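PDB 3S30: hypothetical glycoside hydrolase from Bacteroides vulgatus, which probably binds or hydrolyses carbohydrate, though its substrate and catalytic activity have not been established. Local coordinates for residues V259-G264 against G316-I321; A250-K255 against K305-Q310; N117-L122 against G140-G145. One frame throughout, in Å; residues are numbered along the deposited sequence.

Interactions 1 and 2 form one continuous region, whereas interaction 3 stands apart from both. The centres of interactions 1 and 2 are about 10 Å apart, and strands 247-254 and 317-324, one from each, are antiparallel neighbours. Probable backbone bonds join them, Gly316 O to Lys255 N and Ser320 O to Leu251 N, each 2.8 Å, and Lys255 NZ adds a bond to Asn318 OD1 at 2.9 Å. Interaction 3 joins a strand of a separate small antiparallel sheet to the end of helix 138-142; its centre is about 24 Å from that of interaction 1 and about 33 Å from that of interaction 2. The bound sodium ion is held by Asn105, Glu107, Asn165 and Asp343, none of which belongs to these contacts.

Interaction 1. Residues V259-G264 against G316-I321; sequences VQMLDG and GYNVSI
Gln260 and Met261 touch Asn318 in a small, partly buried contact in which a loop leading into the short strand 262-263 passes over one side chain of strand 317-324. The antiparallel strands here belong to a fold of the galactose-binding-domain-like class. Only about 70 Å² is buried between the segments, and the closest CA atoms, those of Met261 and Asn318, are 7.9 Å apart, so Asn318 must bridge the space with its amide. Its CB points at the loop, and ND2 comes within 3.2 Å of Gln260 O. The angle is too poor for a hydrogen bond, and the amide has firmer partners: ND2 donates to Tyr253 OH, while OD1 accepts from Lys255 NZ. Asparagine suits this buried place because one short side chain offers a donor and an acceptor to two different neighbours. Met261, present as selenomethionine, brings its SE to 3.7 Å from Asn318 ND2. Its chain places CG anti to the carbonyl carbon (chi1 -62°), then bends at chi2, which brings SE toward the strand, and again at chi3, which turns the terminal CE; it crosses the asparagine at about a right angle. A flexible, unbranched residue can make that fold. Gln260 contributes its carbonyl alone; its own side chain starts off the other way, and NE2 bonds to Thr256 O within the same loop. Leu262 then pairs its backbone with Phe210 of strand 208-213, against which Met261 also packs at Lys209. That strand is antiparallel to both 262-263 and 317-324, while strand 317-324 also pairs with 247-254, joined to it between Asn318 and Tyr253.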
loop_
_atom_site.group_PDB
_atom_site.type_symbol
_atom_site.label_atom_id
_atom_site.label_comp_id
_atom_site.label_asym_id
_atom_site.label_seq_id
_atom_site.Cartn_x
_atom_site.Cartn_y
_atom_site.Cartn_z
ATOM N N VAL A 259 15.913 0.179 14.131
ATOM C CA VAL A 259 15.203 0.263 12.849
ATOM C C VAL A 259 14.417 -1.026 12.615
ATOM O O VAL A 259 14.915 -1.975 12.010
ATOM C CB VAL A 259 16.179 0.523 11.683
ATOM C CG1 VAL A 259 15.475 0.399 10.337
ATOM C CG2 VAL A 259 16.841 1.904 11.840
ATOM N N GLN A 260 13.190 -1.051 13.127
ATOM C CA GLN A 260 12.322 -2.222 13.054
ATOM C C GLN A 260 11.300 -2.105 11.926
ATOM O O GLN A 260 10.773 -3.116 11.462
ATOM C CB GLN A 260 11.590 -2.412 14.386
ATOM C CG GLN A 260 12.474 -2.919 15.515
ATOM C CD GLN A 260 12.792 -4.398 15.385
ATOM O OE1 GLN A 260 11.892 -5.235 15.414
ATOM N NE2 GLN A 260 14.075 -4.725 15.234
HETATM N N MSE A 261 11.003 -0.869 11.517
HETATM C CA MSE A 261 10.066 -0.594 10.442
HETATM C C MSE A 261 10.556 0.593 9.614
HETATM O O MSE A 261 11.244 1.469 10.129
HETATM C CB MSE A 261 8.681 -0.274 11.017
HETATM C CG MSE A 261 8.033 -1.403 11.824
HETATM SE SE MSE A 261 7.457 -2.899 10.730
HETATM C CE MSE A 261 5.799 -2.133 9.963
ATOM N N LEU A 262 10.218 0.599 8.327
ATOM C CA LEU A 262 10.347 1.797 7.502
ATOM C C LEU A 262 8.967 2.435 7.409
ATOM O O LEU A 262 7.991 1.885 7.930
ATOM C CB LEU A 262 10.886 1.468 6.107
ATOM C CG LEU A 262 12.251 0.768 6.055
ATOM C CD1 LEU A 262 12.660 0.532 4.597
ATOM C CD2 LEU A 262 13.339 1.563 6.816
ATOM N N ASP A 263 8.894 3.600 6.772
ATOM C CA ASP A 263 7.624 4.298 6.602
ATOM C C ASP A 263 7.548 5.022 5.244
ATOM O O ASP A 263 8.331 4.722 4.332
ATOM C CB ASP A 263 7.350 5.221 7.802
ATOM C CG ASP A 263 8.374 6.353 7.945
ATOM O OD1 ASP A 263 9.081 6.677 6.964
ATOM O OD2 ASP A 263 8.460 6.932 9.058
ATOM N N GLY A 264 6.601 5.952 5.111
ATOM C CA GLY A 264 6.302 6.611 3.838
ATOM C C GLY A 264 7.368 7.517 3.259
ATOM O O GLY A 264 7.233 7.984 2.129
ATOM N N GLY A 316 15.113 -11.575 10.901
ATOM C CA GLY A 316 15.700 -10.235 10.977
ATOM C C GLY A 316 15.578 -9.418 9.701
ATOM O O GLY A 316 16.234 -8.381 9.554
ATOM N N TYR A 317 14.747 -9.891 8.772
ATOM C CA TYR A 317 14.494 -9.191 7.520
ATOM C C TYR A 317 13.002 -9.011 7.349
ATOM O O TYR A 317 12.226 -9.946 7.575
ATOM C CB TYR A 317 15.067 -9.975 6.335
ATOM C CG TYR A 317 16.564 -9.837 6.194
ATOM C CD1 TYR A 317 17.427 -10.614 6.950
ATOM C CD2 TYR A 317 17.113 -8.916 5.316
ATOM C CE1 TYR A 317 18.805 -10.477 6.827
ATOM C CE2 TYR A 317 18.478 -8.774 5.187
ATOM C CZ TYR A 317 19.322 -9.555 5.945
ATOM O OH TYR A 317 20.687 -9.402 5.815
ATOM N N ASN A 318 12.607 -7.808 6.953
ATOM C CA ASN A 318 11.208 -7.501 6.687
ATOM C C ASN A 318 10.980 -7.306 5.190
ATOM O O ASN A 318 11.874 -6.856 4.472
ATOM C CB ASN A 318 10.789 -6.233 7.431
ATOM C CG ASN A 318 10.280 -6.502 8.841
ATOM O OD1 ASN A 318 10.363 -7.614 9.352
ATOM N ND2 ASN A 318 9.755 -5.468 9.478
ATOM N N VAL A 319 9.797 -7.689 4.724
ATOM C CA VAL A 319 9.350 -7.354 3.387
ATOM C C VAL A 319 8.126 -6.465 3.509
ATOM O O VAL A 319 7.460 -6.440 4.551
ATOM C CB VAL A 319 8.986 -8.605 2.549
ATOM C CG1 VAL A 319 7.549 -9.104 2.876
ATOM C CG2 VAL A 319 9.113 -8.299 1.070
ATOM N N SER A 320 7.845 -5.735 2.441
ATOM C CA SER A 320 6.613 -4.988 2.319
ATOM C C SER A 320 6.222 -4.856 0.860
ATOM O O SER A 320 7.054 -4.981 -0.029
ATOM C CB SER A 320 6.733 -3.603 2.942
ATOM O OG SER A 320 5.441 -3.024 3.113
ATOM N N ILE A 321 4.928 -4.661 0.652
ATOM C CA ILE A 321 4.337 -4.369 -0.622
ATOM C C ILE A 321 3.480 -3.137 -0.376
ATOM O O ILE A 321 2.717 -3.093 0.593
ATOM C CB ILE A 321 3.424 -5.524 -1.088
ATOM C CG1 ILE A 321 4.255 -6.788 -1.374
ATOM C CG2 ILE A 321 2.586 -5.095 -2.313
ATOM C CD1 ILE A 321 3.419 -8.004 -1.572
#

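Interaction 2. Residues A250-K255 against K305-Q310; sequences ALFYEK and KTIDPQ
An N-capped helix start lies beside the end of an antiparallel sheet strand here: Phe252 and Glu254 of strand 247-254 meet Ile307 and Thr306 in the loop that leads into helix 309-313. The apolar half is light. Ile307 CG1 reaches the edge of the Phe252 ring, near its plane, with CE2 4.5 Å away; Tyr300 packs against both residues, and the Phe252 ring also meets that of Tyr317, their planes about 20° apart. Glu254 extends fully from the strand, with CG anti to the backbone N (chi1 -174°), which sends its carboxylate out beside the loop. OE1 stops 4.5 Å from Thr306 O; both are acceptors, so no bond joins them. Its partners lie elsewhere: OE2 forms a salt bridge with Lys311 of the helix, and OE1 takes a weak bond from Tyr317 OH. A glutamate suits this strand end because it is long enough to tie the sheet to the helix by charge. Pro309, with no N-H to satisfy, fits the first turn, and just before it Asp308 is the N-cap, its OD1 accepting a weak bond from Gln310 N at 3.2 Å, with an N-H...O angle of 134°.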
loop_
_atom_site.group_PDB
_atom_site.type_symbol
_atom_site.label_atom_id
_atom_site.label_comp_id
_atom_site.label_asym_id
_atom_site.label_seq_id
_atom_site.Cartn_x
_atom_site.Cartn_y
_atom_site.Cartn_z
ATOM N N ALA A 250 7.660 -2.673 -3.782
ATOM C CA ALA A 250 7.888 -3.605 -2.691
ATOM C C ALA A 250 9.280 -3.384 -2.140
ATOM O O ALA A 250 10.196 -3.008 -2.876
ATOM C CB ALA A 250 7.719 -5.047 -3.160
ATOM N N LEU A 251 9.425 -3.634 -0.844
ATOM C CA LEU A 251 10.665 -3.392 -0.132
ATOM C C LEU A 251 11.135 -4.688 0.521
ATOM O O LEU A 251 10.321 -5.509 0.947
ATOM C CB LEU A 251 10.434 -2.331 0.947
ATOM C CG LEU A 251 9.839 -0.993 0.492
ATOM C CD1 LEU A 251 9.374 -0.179 1.690
ATOM C CD2 LEU A 251 10.844 -0.205 -0.325
ATOM N N PHE A 252 12.453 -4.860 0.585
ATOM C CA PHE A 252 13.077 -5.938 1.343
ATOM C C PHE A 252 14.250 -5.327 2.087
ATOM O O PHE A 252 15.167 -4.772 1.464
ATOM C CB PHE A 252 13.562 -7.041 0.395
ATOM C CG PHE A 252 14.153 -8.231 1.092
ATOM C CD1 PHE A 252 13.407 -8.955 2.019
ATOM C CD2 PHE A 252 15.454 -8.643 0.812
ATOM C CE1 PHE A 252 13.953 -10.065 2.664
ATOM C CE2 PHE A 252 16.008 -9.750 1.447
ATOM C CZ PHE A 252 15.258 -10.458 2.377
ATOM N N TYR A 253 14.236 -5.406 3.415
ATOM C CA TYR A 253 15.301 -4.777 4.187
ATOM C C TYR A 253 15.727 -5.548 5.423
ATOM O O TYR A 253 15.046 -6.454 5.893
ATOM C CB TYR A 253 14.911 -3.345 4.560
ATOM C CG TYR A 253 13.672 -3.230 5.426
ATOM C CD1 TYR A 253 13.752 -3.331 6.811
ATOM C CD2 TYR A 253 12.427 -2.983 4.859
ATOM C CE1 TYR A 253 12.627 -3.209 7.605
ATOM C CE2 TYR A 253 11.294 -2.863 5.647
ATOM C CZ TYR A 253 11.397 -2.972 7.016
ATOM O OH TYR A 253 10.269 -2.854 7.797
ATOM N N GLU A 254 16.883 -5.153 5.937
ATOM C CA GLU A 254 17.488 -5.780 7.087
ATOM C C GLU A 254 17.117 -4.960 8.314
ATOM O O GLU A 254 17.320 -3.753 8.331
ATOM C CB GLU A 254 18.997 -5.821 6.885
ATOM C CG GLU A 254 19.760 -6.569 7.939
ATOM C CD GLU A 254 21.246 -6.661 7.624
ATOM O OE1 GLU A 254 21.604 -6.770 6.422
ATOM O OE2 GLU A 254 22.046 -6.634 8.584
ATOM N N LYS A 255 16.554 -5.609 9.329
ATOM C CA LYS A 255 16.233 -4.925 10.582
ATOM C C LYS A 255 17.484 -4.685 11.409
ATOM O O LYS A 255 18.467 -5.426 11.298
ATOM C CB LYS A 255 15.206 -5.724 11.392
ATOM C CG LYS A 255 13.786 -5.618 10.831
ATOM C CD LYS A 255 12.785 -6.398 11.644
ATOM C CE LYS A 255 12.842 -7.891 11.346
ATOM N NZ LYS A 255 11.604 -8.602 11.775
ATOM N N LYS A 305 24.248 -5.012 -0.759
ATOM C CA LYS A 305 24.220 -5.629 0.558
ATOM C C LYS A 305 24.554 -7.103 0.441
ATOM O O LYS A 305 24.497 -7.680 -0.642
ATOM C CB LYS A 305 22.844 -5.457 1.211
ATOM C CG LYS A 305 22.499 -4.022 1.586
ATOM C CD LYS A 305 23.267 -3.563 2.816
ATOM C CE LYS A 305 22.892 -2.145 3.221
ATOM N NZ LYS A 305 23.777 -1.615 4.317
ATOM N N THR A 306 24.919 -7.692 1.574
ATOM C CA THR A 306 25.258 -9.100 1.674
ATOM C C THR A 306 24.231 -9.712 2.614
ATOM O O THR A 306 24.150 -9.308 3.774
ATOM C CB THR A 306 26.694 -9.283 2.264
ATOM O OG1 THR A 306 27.641 -8.521 1.502
ATOM C CG2 THR A 306 27.110 -10.755 2.274
ATOM N N ILE A 307 23.432 -10.659 2.124
ATOM C CA ILE A 307 22.401 -11.280 2.963
ATOM C C ILE A 307 23.042 -12.240 3.962
ATOM O O ILE A 307 23.938 -13.012 3.607
ATOM C CB ILE A 307 21.306 -12.025 2.137
ATOM C CG1 ILE A 307 20.284 -11.041 1.543
ATOM C CG2 ILE A 307 20.552 -13.030 3.003
ATOM C CD1 ILE A 307 20.530 -10.695 0.091
ATOM N N ASP A 308 22.587 -12.161 5.213
ATOM C CA ASP A 308 22.997 -13.089 6.262
ATOM C C ASP A 308 21.976 -14.242 6.315
ATOM O O ASP A 308 20.833 -14.035 6.741
ATOM C CB ASP A 308 23.073 -12.355 7.607
ATOM C CG ASP A 308 23.683 -13.204 8.719
ATOM O OD1 ASP A 308 23.925 -14.413 8.505
ATOM O OD2 ASP A 308 23.923 -12.651 9.819
ATOM N N PRO A 309 22.381 -15.455 5.877
ATOM C CA PRO A 309 21.468 -16.609 5.878
ATOM C C PRO A 309 20.929 -16.969 7.268
ATOM O O PRO A 309 19.782 -17.407 7.392
ATOM C CB PRO A 309 22.332 -17.762 5.345
ATOM C CG PRO A 309 23.546 -17.135 4.764
ATOM C CD PRO A 309 23.744 -15.837 5.466
ATOM N N GLN A 310 21.761 -16.798 8.294
ATOM C CA GLN A 310 21.339 -17.029 9.675
ATOM C C GLN A 310 20.278 -16.028 10.093
ATOM O O GLN A 310 19.184 -16.416 10.499
ATOM C CB GLN A 310 22.523 -16.942 10.646
ATOM C CG GLN A 310 23.226 -18.266 10.907
ATOM C CD GLN A 310 24.078 -18.244 12.174
ATOM O OE1 GLN A 310 24.170 -17.224 12.861
ATOM N NE2 GLN A 310 24.695 -19.376 12.488
#

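Interaction 3. Residues N117-L122 against G140-G145; sequences NEYYVL and GFALTG
Segment 117-122, on strand 117-124, approaches the end of helix 138-142 and the residues that follow it at its first residue, with the CA atoms of Asn117 and Ala142 6.1 Å apart. The buried amide of Asn117 reaches this helix end from the strand. ND2 donates to Gly145 O over 2.8 Å, at an N-H...O angle of 162°, and the acceptor lies in the amide plane, although the donor is tilted 24° from the carbonyl plane. Ala142 O is just as near ND2, but at a poor angle; that carbonyl accepts from Asn115 ND2 instead. Having CG anti to the carbonyl carbon (chi1 -52°) points the amide at the residues after the helix; OD1 accepts from Tyr148 N, farther along the chain. The methyl of Ala142 is small enough to sit 3.7 Å from Asn117 ND2 and to meet Tyr119 CE2 at 4.4 Å, obliquely to its ring. At the helix end, Thr144 OG1 donates to Phe141 O, on a lone pair in the carbonyl plane, and the backbone N of Thr144 shares that acceptor. A leucine in place of Asn117 would probably leave Gly145 O and Tyr148 N without the partners that Asn117 gives them, and place an apolar side chain among polar backbone atoms. One amide thus serves a carbonyl with its donor and a backbone N-H with its acceptor, joining the small three-stranded sheet to the segment after helix 138-142 by directional polar bonds more than by apolar packing.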
loop_
_atom_site.group_PDB
_atom_site.type_symbol
_atom_site.label_atom_id
_atom_site.label_comp_id
_atom_site.label_asym_id
_atom_site.label_seq_id
_atom_site.Cartn_x
_atom_site.Cartn_y
_atom_site.Cartn_z
ATOM N N ASN A 117 -17.908 5.319 11.999
ATOM C CA ASN A 117 -17.773 4.763 10.655
ATOM C C ASN A 117 -17.458 3.280 10.757
ATOM O O ASN A 117 -17.069 2.802 11.823
ATOM C CB ASN A 117 -16.620 5.430 9.894
ATOM C CG ASN A 117 -16.711 6.932 9.890
ATOM O OD1 ASN A 117 -17.632 7.507 9.309
ATOM N ND2 ASN A 117 -15.741 7.587 10.529
ATOM N N GLU A 118 -17.618 2.574 9.637
ATOM C CA GLU A 118 -17.170 1.194 9.490
ATOM C C GLU A 118 -16.389 1.031 8.180
ATOM O O GLU A 118 -16.793 1.565 7.159
ATOM C CB GLU A 118 -18.368 0.242 9.513
ATOM C CG GLU A 118 -19.034 0.108 10.876
ATOM C CD GLU A 118 -20.034 -1.049 10.939
ATOM O OE1 GLU A 118 -20.703 -1.329 9.916
ATOM O OE2 GLU A 118 -20.157 -1.674 12.022
ATOM N N TYR A 119 -15.277 0.293 8.216
ATOM C CA TYR A 119 -14.453 0.064 7.019
ATOM C C TYR A 119 -13.915 -1.369 6.942
ATOM O O TYR A 119 -14.041 -2.134 7.895
ATOM C CB TYR A 119 -13.305 1.075 6.967
ATOM C CG TYR A 119 -12.369 1.024 8.156
ATOM C CD1 TYR A 119 -11.322 0.112 8.198
ATOM C CD2 TYR A 119 -12.520 1.901 9.224
ATOM C CE1 TYR A 119 -10.459 0.068 9.268
ATOM C CE2 TYR A 119 -11.663 1.851 10.319
ATOM C CZ TYR A 119 -10.641 0.930 10.334
ATOM O OH TYR A 119 -9.778 0.868 11.391
ATOM N N TYR A 120 -13.331 -1.738 5.800
ATOM C CA TYR A 120 -12.747 -3.084 5.628
ATOM C C TYR A 120 -11.248 -3.172 5.952
ATOM O O TYR A 120 -10.473 -2.267 5.633
ATOM C CB TYR A 120 -12.936 -3.598 4.202
ATOM C CG TYR A 120 -14.358 -3.898 3.761
ATOM C CD1 TYR A 120 -15.311 -4.439 4.636
ATOM C CD2 TYR A 120 -14.738 -3.675 2.441
ATOM C CE1 TYR A 120 -16.603 -4.723 4.196
ATOM C CE2 TYR A 120 -16.013 -3.963 1.997
ATOM C CZ TYR A 120 -16.939 -4.474 2.867
ATOM O OH TYR A 120 -18.193 -4.737 2.385
ATOM N N VAL A 121 -10.862 -4.267 6.611
ATOM C CA VAL A 121 -9.462 -4.678 6.723
ATOM C C VAL A 121 -9.361 -5.964 5.919
ATOM O O VAL A 121 -10.113 -6.905 6.163
ATOM C CB VAL A 121 -9.017 -4.926 8.204
ATOM C CG1 VAL A 121 -7.533 -5.275 8.264
ATOM C CG2 VAL A 121 -9.294 -3.692 9.089
ATOM N N LEU A 122 -8.468 -5.989 4.936
ATOM C CA LEU A 122 -8.309 -7.153 4.081
ATOM C C LEU A 122 -7.281 -8.073 4.721
ATOM O O LEU A 122 -6.305 -7.607 5.316
ATOM C CB LEU A 122 -7.854 -6.778 2.664
ATOM C CG LEU A 122 -8.824 -6.093 1.694
ATOM C CD1 LEU A 122 -9.132 -4.686 2.136
ATOM C CD2 LEU A 122 -8.249 -6.081 0.275
ATOM N N GLY A 140 -7.344 6.430 9.242
ATOM C CA GLY A 140 -7.090 7.856 9.104
ATOM C C GLY A 140 -8.270 8.572 8.460
ATOM O O GLY A 140 -8.622 9.690 8.849
ATOM N N PHE A 141 -8.882 7.912 7.484
ATOM C CA PHE A 141 -10.026 8.468 6.771
ATOM C C PHE A 141 -11.251 8.536 7.698
ATOM O O PHE A 141 -12.053 9.477 7.627
ATOM C CB PHE A 141 -10.331 7.646 5.507
ATOM C CG PHE A 141 -11.332 8.296 4.592
ATOM C CD1 PHE A 141 -10.958 9.332 3.762
ATOM C CD2 PHE A 141 -12.643 7.870 4.563
ATOM C CE1 PHE A 141 -11.882 9.927 2.918
ATOM C CE2 PHE A 141 -13.568 8.465 3.726
ATOM C CZ PHE A 141 -13.187 9.493 2.902
ATOM N N ALA A 142 -11.362 7.545 8.580
ATOM C CA ALA A 142 -12.395 7.512 9.615
ATOM C C ALA A 142 -12.426 8.758 10.539
ATOM O O ALA A 142 -13.482 9.101 11.083
ATOM C CB ALA A 142 -12.246 6.232 10.443
ATOM N N LEU A 143 -11.282 9.421 10.718
ATOM C CA LEU A 143 -11.217 10.665 11.518
ATOM C C LEU A 143 -11.850 11.885 10.847
ATOM O O LEU A 143 -12.260 12.806 11.548
ATOM C CB LEU A 143 -9.769 11.030 11.859
ATOM C CG LEU A 143 -8.943 10.076 12.735
ATOM C CD1 LEU A 143 -7.532 10.656 12.919
ATOM C CD2 LEU A 143 -9.577 9.805 14.094
ATOM N N THR A 144 -11.925 11.891 9.510
ATOM C CA THR A 144 -12.317 13.080 8.741
ATOM C C THR A 144 -13.825 13.258 8.609
ATOM O O THR A 144 -14.275 14.295 8.121
ATOM C CB THR A 144 -11.709 13.100 7.279
ATOM O OG1 THR A 144 -12.350 12.114 6.435
ATOM C CG2 THR A 144 -10.195 12.868 7.298
ATOM N N GLY A 145 -14.602 12.259 9.016
ATOM C CA GLY A 145 -16.051 12.350 8.932
ATOM C C GLY A 145 -16.763 11.221 9.650
ATOM O O GLY A 145 -16.125 10.322 10.182
#